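Local coordinates for uncharacterized protein Atu1872 (Agrobacterium tumefaciens, PDB 2QNT) that is of unknown function but adopts the glyoxalase/bleomycin resistance/dioxygenase fold, whose members commonly bind small molecules or catalyse metal-dependent reactions between paired beta-alpha-beta-beta-beta modules, at residues Ile13-Asp18 against Thr59-Ser64; Gly72-Leu77 against Arg113-Asp118; Tyr79-Asp84 against Trp107-Phe112. All coordinates share one frame; numbering follows the deposited sequence. Where two conformers were deposited one is given.

Contact 1 lies in the N-terminal half of the chain, where strand 7-16 meets the end of helix 53-61. Contacts 2 and 3 belong to the C-terminal half, and both use strands 76-82 and 110-115. Along the chain contact 1 closes before the other two open, and contact 3 falls within the span bridged by contact 2. Centres of contacts 1 and 2 are about 16 Å apart, those of 2 and 3 about 17 Å, and those of 1 and 3 about 30 Å. Arg-17 N and Asp-118 OD1, probably hydrogen-bonded at 2.7 Å, join contacts 1 and 2. All three contacts touch the second subunit, with which both sheets pair, as expected of a glyoxalase-family dimer.

Contact 1 of 3, residues Ile13-Asp18 against Thr59-Ser64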
loop_
_atom_site.group_PDB
_atom_site.type_symbol
_atom_site.label_atom_id
_atom_site.label_comp_id
_atom_site.label_asym_id
_atom_site.label_seq_id
_atom_site.Cartn_x
_atom_site.Cartn_y
_atom_site.Cartn_z
ATOM N N ILE A 13 -4.341 2.069 -0.550
ATOM C CA ILE A 13 -5.099 2.983 -1.386
ATOM C C ILE A 13 -4.250 4.237 -1.598
ATOM O O ILE A 13 -4.416 5.235 -0.920
ATOM C CB ILE A 13 -6.471 3.330 -0.801
ATOM C CG1 ILE A 13 -7.234 2.077 -0.381
ATOM C CG2 ILE A 13 -7.259 4.138 -1.841
ATOM C CD1 ILE A 13 -8.551 2.346 0.377
ATOM N N PRO A 14 -3.288 4.190 -2.546
ATOM C CA PRO A 14 -2.579 5.404 -2.940
ATOM C C PRO A 14 -3.546 6.447 -3.458
ATOM O O PRO A 14 -4.513 6.126 -4.170
ATOM C CB PRO A 14 -1.620 4.940 -4.031
ATOM C CG PRO A 14 -1.641 3.457 -3.972
ATOM C CD PRO A 14 -2.857 3.007 -3.312
ATOM N N PHE A 15 -3.250 7.702 -3.139
ATOM C CA PHE A 15 -4.045 8.831 -3.619
ATOM C C PHE A 15 -3.552 9.248 -4.992
ATOM O O PHE A 15 -2.361 9.249 -5.272
ATOM C CB PHE A 15 -3.886 10.025 -2.711
ATOM C CG PHE A 15 -4.436 9.860 -1.298
ATOM C CD1 PHE A 15 -4.986 8.668 -0.843
ATOM C CD2 PHE A 15 -4.297 10.896 -0.396
ATOM C CE1 PHE A 15 -5.439 8.539 0.483
ATOM C CE2 PHE A 15 -4.754 10.747 0.936
ATOM C CZ PHE A 15 -5.305 9.579 1.344
ATOM N N VAL A 16 -4.488 9.571 -5.870
ATOM C CA VAL A 16 -4.169 9.970 -7.253
ATOM C C VAL A 16 -4.891 11.250 -7.623
ATOM O O VAL A 16 -5.979 11.532 -7.126
ATOM C CB VAL A 16 -4.462 8.826 -8.273
ATOM C CG1 VAL A 16 -3.707 7.555 -7.852
ATOM C CG2 VAL A 16 -5.966 8.545 -8.421
ATOM N N ARG A 17 -4.282 12.048 -8.496
ATOM C CA ARG A 17 -4.876 13.327 -8.908
ATOM C C ARG A 17 -6.019 13.143 -9.908
ATOM O O ARG A 17 -6.995 13.907 -9.885
ATOM C CB ARG A 17 -3.798 14.244 -9.492
ATOM C CG ARG A 17 -4.151 15.680 -9.656
ATOM C CD ARG A 17 -2.952 16.466 -10.216
ATOM N NE ARG A 17 -2.042 16.914 -9.155
ATOM C CZ ARG A 17 -0.797 17.354 -9.353
ATOM N NH1 ARG A 17 -0.278 17.405 -10.574
ATOM N NH2 ARG A 17 -0.056 17.739 -8.318
ATOM N N ASP A 18 -5.926 12.119 -10.743
ATOM C CA ASP A 18 -6.859 11.929 -11.860
ATOM C C ASP A 18 -7.123 10.433 -11.942
ATOM O O ASP A 18 -6.246 9.666 -12.319
ATOM C CB ASP A 18 -6.222 12.485 -13.149
ATOM C CG ASP A 18 -7.128 12.419 -14.347
ATOM O OD1 ASP A 18 -7.755 11.394 -14.628
ATOM O OD2 ASP A 18 -7.212 13.440 -15.044
ATOM N N THR A 59 -12.863 12.864 3.085
ATOM C CA THR A 59 -13.524 11.795 3.873
ATOM C C THR A 59 -12.802 11.520 5.182
ATOM O O THR A 59 -13.446 11.367 6.220
ATOM C CB THR A 59 -13.621 10.506 3.054
ATOM O OG1 THR A 59 -14.551 10.702 1.982
ATOM C CG2 THR A 59 -14.034 9.320 3.903
ATOM N N ILE A 60 -11.475 11.439 5.136
ATOM C CA ILE A 60 -10.689 11.096 6.320
ATOM C C ILE A 60 -10.539 12.267 7.297
ATOM O O ILE A 60 -10.809 12.112 8.498
ATOM C CB ILE A 60 -9.308 10.600 5.909
ATOM C CG1 ILE A 60 -9.384 9.315 5.058
ATOM C CG2 ILE A 60 -8.419 10.327 7.111
ATOM C CD1 ILE A 60 -8.105 9.015 4.318
ATOM N N TRP A 61 -10.059 13.404 6.789
ATOM C CA TRP A 61 -9.625 14.541 7.610
ATOM C C TRP A 61 -10.574 15.726 7.575
ATOM O O TRP A 61 -10.371 16.699 8.319
ATOM C CB TRP A 61 -8.243 15.009 7.161
ATOM C CG TRP A 61 -7.158 14.072 7.491
ATOM C CD1 TRP A 61 -6.574 13.895 8.725
ATOM C CD2 TRP A 61 -6.505 13.154 6.600
ATOM N NE1 TRP A 61 -5.586 12.937 8.642
ATOM C CE2 TRP A 61 -5.515 12.474 7.355
ATOM C CE3 TRP A 61 -6.602 12.885 5.224
ATOM C CZ2 TRP A 61 -4.671 11.527 6.789
ATOM C CZ3 TRP A 61 -5.765 11.910 4.681
ATOM C CH2 TRP A 61 -4.823 11.253 5.462
ATOM N N ARG A 62 -11.586 15.676 6.714
ATOM C CA ARG A 62 -12.535 16.784 6.558
ATOM C C ARG A 62 -11.865 18.062 6.070
ATOM O O ARG A 62 -12.400 19.155 6.190
ATOM C CB ARG A 62 -13.332 16.987 7.851
ATOM C CG ARG A 62 -14.017 15.694 8.313
ATOM C CD ARG A 62 -15.133 15.338 7.337
ATOM N NE ARG A 62 -15.453 13.913 7.289
ATOM C CZ ARG A 62 -16.016 13.306 6.243
ATOM N NH1 ARG A 62 -16.281 12.007 6.300
ATOM N NH2 ARG A 62 -16.314 13.986 5.135
ATOM N N THR A 63 -10.697 17.917 5.469
ATOM C CA THR A 63 -10.052 19.037 4.818
ATOM C C THR A 63 -9.046 18.491 3.812
ATOM O O THR A 63 -8.584 17.363 3.954
ATOM C CB THR A 63 -9.400 20.018 5.831
ATOM O OG1 THR A 63 -8.843 21.131 5.121
ATOM C CG2 THR A 63 -8.331 19.332 6.669
ATOM N N SER A 64 -8.770 19.282 2.783
ATOM C CA SER A 64 -7.682 19.005 1.843
ATOM C C SER A 64 -7.262 20.334 1.221
ATOM O O SER A 64 -8.088 21.225 1.072
ATOM C CB SER A 64 -8.131 18.025 0.746
ATOM O OG SER A 64 -9.093 18.599 -0.131
#
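Phe-15, on strand 13-16, reaches the last turn of the helix ending at Trp-61 and touches two of its side chains. From CB, which points at the helix, CG lies anti to the carbonyl carbon and beside the backbone N (chi1 -66°), a torsion that turns the ring toward the helix end. Across these two segments the contact is made by CE2 and CZ. CE2 comes within 4.0 Å of Trp-61 CZ3, and CZ within 4.1 Å of the same carbon. Each ring is met at its edge, so the two share no stacked face. CZ also lies 4.1 Å from Ile-60 CD1, the end of a side chain approaching from the opposite direction. Ile-60 does a second job: its CG2 sits 3.4 Å above the centre of the Trp-61 ring and supports one face of the indole.

The residue types suit the place. A long flat phenylalanine can span from strand to helix, a branched isoleucine can meet it with one arm and the indole with the other, and tryptophan combines an apolar six-membered ring with a polar NE1, which hydrogen-bonds Tyr-115 OH of the second subunit. Arg-74 of that subunit makes a cation-pi contact with the same indole. Phe-15 also packs on Leu-56 and Glu-57, so its ring joins helix 53-61 to strand 7-16, the outermost strand of its sheet within this chain, which the second subunit extends.

Contact 2 of 3, residues Gly72-Leu77 against Arg113-Asp118; sequences GRRNML and RFYDPD
The second four-stranded sheet of this glyoxalase-like fold is the setting, where Gly-72 meets Asp-118 at one end of the contact and Leu-77 meets Arg-113 at the other. Strands 76-82 and 110-115 are not neighbours: strand 121-126 runs between them, and the CA atoms of Leu-77 and Arg-113 are 9.3 Å apart. Beyond the strands the chains converge, and Gly-72 N donates to Asp-118 O at 2.8 Å with an N-H...O angle of 143°. The donor stands above the carbonyl plane. Gly-72, with no side chain, lets the two backbones come together, its CA lying 5.5 Å from Asp-118 CA. Asp-118 is itself part of an Asx turn, in which its N binds Asp-116 OD1 at 2.8 Å, approached from above the carboxylate plane. A short acidic side chain can fold back in this way to brace the turn, and OD1 also receives His-120 N.

On one face of the sheet, across strand 121-126, Leu-77 CD2 lies 4.5 Å from Arg-113 NE, a loose apolar neighbour for the arginine. The guanidinium is held by several partners: Glu-123 by a salt bridge, His-100 and Gln-105 by hydrogen bonds, and the O8 atom of a bound EPE molecule, probably a crystallisation component, which may mark a pocket. A planar group with donors on three nitrogens suits so many acceptors.

Arg-74, extended from CG to NE, obliquely crosses Tyr-115, whose OH accepts a hydrogen bond from Trp-61 NE1 of the second subunit; Arg-74 makes a cation-pi contact with that same indole. Water 1 lies in the guanidinium plane, accepting from Arg-74 NH2 at 3.0 Å, with a weak second link to Tyr-115 OH at 3.4 Å.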
loop_
_atom_site.group_PDB
_atom_site.type_symbol
_atom_site.label_atom_id
_atom_site.label_comp_id
_atom_site.label_asym_id
_atom_site.label_seq_id
_atom_site.Cartn_x
_atom_site.Cartn_y
_atom_site.Cartn_z
ATOM N N GLY A 72 3.053 11.308 -5.126
ATOM C CA GLY A 72 4.241 10.497 -4.951
ATOM C C GLY A 72 5.308 11.140 -4.104
ATOM O O GLY A 72 5.806 12.210 -4.460
ATOM N N ARG A 73 5.658 10.528 -2.969
ATOM C CA ARG A 73 6.444 11.220 -1.929
ATOM C C ARG A 73 7.548 10.367 -1.271
ATOM O O ARG A 73 7.910 10.593 -0.137
ATOM C CB ARG A 73 5.501 11.856 -0.888
ATOM C CG ARG A 73 4.702 13.001 -1.456
ATOM C CD ARG A 73 3.563 13.528 -0.563
ATOM N NE ARG A 73 2.630 14.322 -1.365
ATOM C CZ ARG A 73 1.449 14.799 -0.975
ATOM N NH1 ARG A 73 1.008 14.622 0.265
ATOM N NH2 ARG A 73 0.706 15.522 -1.821
ATOM N N ARG A 74 8.073 9.423 -2.029
ATOM C CA ARG A 74 9.197 8.524 -1.639
ATOM C C ARG A 74 9.065 7.971 -0.223
ATOM O O ARG A 74 10.031 7.870 0.512
ATOM C CB ARG A 74 10.595 9.156 -1.898
ATOM C CG ARG A 74 10.861 9.531 -3.388
ATOM C CD ARG A 74 12.341 9.634 -3.690
ATOM N NE ARG A 74 12.548 10.242 -4.976
ATOM C CZ ARG A 74 13.745 10.434 -5.488
ATOM N NH1 ARG A 74 14.841 10.105 -4.812
ATOM N NH2 ARG A 74 13.829 11.001 -6.662
ATOM N N ASN A 75 7.858 7.510 0.104
ATOM C CA ASN A 75 7.535 7.043 1.456
ATOM C C ASN A 75 6.912 5.667 1.468
ATOM O O ASN A 75 6.449 5.229 2.513
ATOM C CB ASN A 75 6.628 8.038 2.179
ATOM C CG ASN A 75 5.260 8.124 1.570
ATOM O OD1 ASN A 75 5.070 7.922 0.372
ATOM N ND2 ASN A 75 4.306 8.538 2.379
HETATM N N MSE A 76 6.948 4.990 0.335
HETATM C CA MSE A 76 6.303 3.689 0.151
HETATM C C MSE A 76 6.801 3.128 -1.167
HETATM O O MSE A 76 7.209 3.909 -2.053
HETATM C CB MSE A 76 4.770 3.821 0.127
HETATM C CG MSE A 76 3.981 2.484 0.076
HETATM SE SE MSE A 76 2.064 2.665 0.146
HETATM C CE MSE A 76 2.178 4.051 -0.716
ATOM N N LEU A 77 6.740 1.821 -1.306
ATOM C CA LEU A 77 6.963 1.144 -2.553
ATOM C C LEU A 77 5.801 0.220 -2.797
ATOM O O LEU A 77 5.362 -0.499 -1.906
ATOM C CB LEU A 77 8.261 0.324 -2.508
ATOM C CG LEU A 77 8.631 -0.437 -3.763
ATOM C CD1 LEU A 77 8.961 0.466 -4.948
ATOM C CD2 LEU A 77 9.824 -1.388 -3.485
ATOM N N ARG A 113 12.067 -0.758 -11.622
ATOM C CA ARG A 113 11.341 0.172 -10.750
ATOM C C ARG A 113 11.088 1.464 -11.523
ATOM O O ARG A 113 11.894 1.863 -12.376
ATOM C CB ARG A 113 12.113 0.438 -9.476
ATOM C CG ARG A 113 12.361 -0.827 -8.651
ATOM C CD ARG A 113 12.926 -0.537 -7.272
ATOM N NE ARG A 113 13.163 -1.749 -6.473
ATOM C CZ ARG A 113 14.349 -2.320 -6.300
ATOM N NH1 ARG A 113 15.454 -1.852 -6.883
ATOM N NH2 ARG A 113 14.487 -3.381 -5.516
ATOM N N PHE A 114 9.951 2.100 -11.251
ATOM C CA PHE A 114 9.479 3.216 -12.043
ATOM C C PHE A 114 8.421 3.964 -11.292
ATOM O O PHE A 114 7.965 3.541 -10.240
ATOM C CB PHE A 114 8.954 2.747 -13.402
ATOM C CG PHE A 114 7.881 1.701 -13.322
ATOM C CD1 PHE A 114 6.540 2.052 -13.391
ATOM C CD2 PHE A 114 8.194 0.366 -13.229
ATOM C CE1 PHE A 114 5.559 1.101 -13.329
ATOM C CE2 PHE A 114 7.191 -0.589 -13.169
ATOM C CZ PHE A 114 5.871 -0.200 -13.226
ATOM N N TYR A 115 7.989 5.079 -11.854
ATOM C CA TYR A 115 6.949 5.901 -11.243
ATOM C C TYR A 115 5.606 5.694 -11.915
ATOM O O TYR A 115 5.540 5.517 -13.138
ATOM C CB TYR A 115 7.291 7.380 -11.373
ATOM C CG TYR A 115 8.547 7.772 -10.650
ATOM C CD1 TYR A 115 8.614 7.773 -9.265
ATOM C CD2 TYR A 115 9.695 8.080 -11.352
ATOM C CE1 TYR A 115 9.793 8.132 -8.603
ATOM C CE2 TYR A 115 10.863 8.419 -10.712
ATOM C CZ TYR A 115 10.906 8.445 -9.332
ATOM O OH TYR A 115 12.077 8.786 -8.684
ATOM N N ASP A 116 4.543 5.739 -11.128
ATOM C CA ASP A 116 3.195 5.871 -11.686
ATOM C C ASP A 116 2.918 7.325 -12.059
ATOM O O ASP A 116 3.772 8.182 -11.853
ATOM C CB ASP A 116 2.160 5.187 -10.795
ATOM C CG ASP A 116 1.593 6.043 -9.723
ATOM O OD1 ASP A 116 2.060 7.182 -9.488
ATOM O OD2 ASP A 116 0.594 5.602 -9.085
ATOM N N PRO A 117 1.769 7.611 -12.679
ATOM C CA PRO A 117 1.489 8.966 -13.116
ATOM C C PRO A 117 1.520 10.023 -12.008
ATOM O O PRO A 117 1.692 11.203 -12.313
ATOM C CB PRO A 117 0.089 8.849 -13.724
ATOM C CG PRO A 117 0.082 7.437 -14.259
ATOM C CD PRO A 117 0.751 6.656 -13.163
ATOM N N ASP A 118 1.358 9.639 -10.750
ATOM C CA ASP A 118 1.358 10.568 -9.625
ATOM C C ASP A 118 2.713 10.592 -8.933
ATOM O O ASP A 118 2.889 11.353 -7.961
ATOM C CB ASP A 118 0.261 10.199 -8.627
ATOM C CG ASP A 118 -1.098 10.485 -9.173
ATOM O OD1 ASP A 118 -1.603 11.604 -8.932
ATOM O OD2 ASP A 118 -1.634 9.616 -9.888
HETATM O O HOH W 1 11.696 12.155 -8.459
#

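Contact 3 of 3, residues Tyr79-Asp84 against Trp107-Phe112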
loop_
_atom_site.group_PDB
_atom_site.type_symbol
_atom_site.label_atom_id
_atom_site.label_comp_id
_atom_site.label_asym_id
_atom_site.label_seq_id
_atom_site.Cartn_x
_atom_site.Cartn_y
_atom_site.Cartn_z
ATOM N N TYR A 79 4.783 -3.073 -4.661
ATOM C CA TYR A 79 5.552 -4.206 -5.146
ATOM C C TYR A 79 4.625 -5.198 -5.840
ATOM O O TYR A 79 3.710 -5.764 -5.234
ATOM C CB TYR A 79 6.331 -4.856 -3.974
ATOM C CG TYR A 79 7.023 -6.135 -4.366
ATOM C CD1 TYR A 79 8.082 -6.147 -5.242
ATOM C CD2 TYR A 79 6.599 -7.337 -3.871
ATOM C CE1 TYR A 79 8.668 -7.314 -5.647
ATOM C CE2 TYR A 79 7.202 -8.541 -4.256
ATOM C CZ TYR A 79 8.218 -8.505 -5.152
ATOM O OH TYR A 79 8.875 -9.661 -5.572
ATOM N N PHE A 80 4.928 -5.425 -7.117
ATOM C CA PHE A 80 4.219 -6.334 -8.020
ATOM C C PHE A 80 5.190 -7.379 -8.548
ATOM O O PHE A 80 6.394 -7.146 -8.632
ATOM C CB PHE A 80 3.680 -5.593 -9.266
ATOM C CG PHE A 80 2.651 -4.513 -8.994
ATOM C CD1 PHE A 80 1.335 -4.704 -9.297
ATOM C CD2 PHE A 80 3.007 -3.255 -8.540
ATOM C CE1 PHE A 80 0.360 -3.731 -9.100
ATOM C CE2 PHE A 80 2.055 -2.272 -8.380
ATOM C CZ PHE A 80 0.751 -2.504 -8.645
ATOM N N GLU A 81 4.644 -8.522 -8.933
ATOM C CA GLU A 81 5.397 -9.578 -9.615
ATOM C C GLU A 81 4.712 -9.924 -10.921
ATOM O O GLU A 81 3.512 -9.827 -11.048
ATOM C CB GLU A 81 5.525 -10.840 -8.742
ATOM C CG GLU A 81 6.513 -10.673 -7.587
ATOM C CD GLU A 81 6.602 -11.839 -6.622
ATOM O OE1 GLU A 81 6.034 -12.902 -6.918
ATOM O OE2 GLU A 81 7.224 -11.713 -5.537
ATOM N N HIS A 82 5.515 -10.359 -11.879
ATOM C CA HIS A 82 5.027 -10.777 -13.183
ATOM C C HIS A 82 5.689 -12.097 -13.530
ATOM O O HIS A 82 6.880 -12.283 -13.312
ATOM C CB HIS A 82 5.337 -9.730 -14.242
ATOM C CG HIS A 82 4.535 -9.841 -15.502
ATOM N ND1 HIS A 82 4.772 -10.809 -16.458
ATOM C CD2 HIS A 82 3.536 -9.066 -15.989
ATOM C CE1 HIS A 82 3.937 -10.628 -17.469
ATOM N NE2 HIS A 82 3.170 -9.583 -17.204
ATOM N N ALA A 83 4.905 -12.967 -14.143
ATOM C CA ALA A 83 5.387 -14.251 -14.609
ATOM C C ALA A 83 6.524 -14.198 -15.627
ATOM O O ALA A 83 7.326 -15.141 -15.736
ATOM C CB ALA A 83 4.208 -15.053 -15.199
ATOM N N ASP A 84 6.527 -13.150 -16.443
ATOM C CA ASP A 84 7.515 -12.938 -17.474
ATOM C C ASP A 84 8.001 -11.488 -17.398
ATOM O O ASP A 84 7.520 -10.600 -18.115
ATOM C CB ASP A 84 6.923 -13.232 -18.853
ATOM C CG ASP A 84 7.965 -13.171 -19.960
ATOM O OD1 ASP A 84 9.093 -12.692 -19.728
ATOM O OD2 ASP A 84 7.643 -13.628 -21.087
ATOM N N TRP A 107 19.762 -9.785 -3.856
ATOM C CA TRP A 107 19.197 -11.067 -3.450
ATOM C C TRP A 107 18.872 -12.001 -4.618
ATOM O O TRP A 107 18.267 -13.054 -4.426
ATOM C CB TRP A 107 17.939 -10.829 -2.611
ATOM C CG TRP A 107 16.906 -9.939 -3.234
ATOM C CD1 TRP A 107 15.783 -10.328 -3.906
ATOM C CD2 TRP A 107 16.857 -8.506 -3.170
ATOM N NE1 TRP A 107 15.054 -9.223 -4.271
ATOM C CE2 TRP A 107 15.702 -8.094 -3.853
ATOM C CE3 TRP A 107 17.694 -7.525 -2.623
ATOM C CZ2 TRP A 107 15.320 -6.760 -3.943
ATOM C CZ3 TRP A 107 17.339 -6.188 -2.770
ATOM C CH2 TRP A 107 16.170 -5.823 -3.423
ATOM N N GLY A 108 19.266 -11.612 -5.829
ATOM C CA GLY A 108 19.228 -12.509 -6.983
ATOM C C GLY A 108 18.034 -12.371 -7.903
ATOM O O GLY A 108 18.018 -12.938 -8.995
ATOM N N GLN A 109 17.021 -11.637 -7.475
ATOM C CA GLN A 109 15.809 -11.432 -8.261
ATOM C C GLN A 109 15.991 -10.285 -9.245
ATOM O O GLN A 109 16.527 -9.247 -8.884
ATOM C CB GLN A 109 14.657 -11.094 -7.307
ATOM C CG GLN A 109 13.300 -10.958 -7.932
ATOM C CD GLN A 109 12.300 -10.319 -6.983
ATOM O OE1 GLN A 109 12.668 -9.752 -5.951
ATOM N NE2 GLN A 109 11.019 -10.435 -7.311
ATOM N N ARG A 110 15.517 -10.465 -10.479
ATOM C CA ARG A 110 15.496 -9.401 -11.474
ATOM C C ARG A 110 14.227 -8.567 -11.338
ATOM O O ARG A 110 13.111 -9.112 -11.375
ATOM C CB ARG A 110 15.582 -10.009 -12.862
ATOM C CG ARG A 110 16.860 -10.788 -13.069
ATOM C CD ARG A 110 16.829 -11.577 -14.334
ATOM N NE ARG A 110 16.822 -10.721 -15.493
ATOM C CZ ARG A 110 15.992 -10.826 -16.522
ATOM N NH1 ARG A 110 15.054 -11.787 -16.558
ATOM N NH2 ARG A 110 16.133 -9.968 -17.529
ATOM N N VAL A 111 14.411 -7.254 -11.160
ATOM C CA VAL A 111 13.298 -6.328 -11.038
ATOM C C VAL A 111 13.568 -5.049 -11.778
ATOM O O VAL A 111 14.706 -4.690 -12.017
ATOM C CB VAL A 111 12.968 -5.988 -9.535
ATOM C CG1 VAL A 111 13.093 -7.242 -8.655
ATOM C CG2 VAL A 111 13.821 -4.868 -8.987
ATOM N N PHE A 112 12.508 -4.307 -12.105
ATOM C CA PHE A 112 12.654 -2.920 -12.525
ATOM C C PHE A 112 11.748 -2.049 -11.690
ATOM O O PHE A 112 10.802 -2.526 -11.086
ATOM C CB PHE A 112 12.437 -2.729 -14.039
ATOM C CG PHE A 112 11.059 -3.046 -14.576
ATOM C CD1 PHE A 112 10.227 -2.022 -15.031
ATOM C CD2 PHE A 112 10.653 -4.344 -14.763
ATOM C CE1 PHE A 112 9.000 -2.300 -15.620
ATOM C CE2 PHE A 112 9.423 -4.615 -15.363
ATOM C CZ PHE A 112 8.607 -3.586 -15.769
#
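The backbones of Tyr-79-Asp-84 and Trp-107-Phe-112 stay well apart, Glu-81 and Val-111 having CA atoms 8.7 Å from each other with strand 121-126 between their strands. Side chains bridge the gap. Gln-109 NE2 donates to Tyr-79 OH at 2.9 Å, almost straight at 170°, and the hydroxyl lies in the amide plane while the amide nitrogen lies at the edge of the tyrosine ring; ring and amide are turned 74° apart. With CG anti to the backbone N (chi1 -175°) and the chain extended beyond it, Gln-109 is long enough to reach the hydroxyl. The two side chains approach from opposite directions.

A phenol suits the middle of this hydrogen-bonded chain because it can accept and donate at once: Tyr-79 OH donates to Glu-81 OE2 at 2.6 Å, on the anti side of the carboxylate. Glutamine is equally two-sided. Its OE1 accepts from Trp-107 NE1 at 3.0 Å, on a lone pair and in the indole plane, and its NE2 has a second acceptor, Glu-126 O. With both amide ends engaged, the flip of the amide is fixed.

Tyr-79 also lies about 4 Å, at the nearest atoms, from a bound EPE molecule, probably from the crystallisation liquor. Buried Tyr-79, Glu-81 and Gln-109, linked near this molecule on a face of the sheet, are consistent with the ligand pocket of the glyoxalase fold.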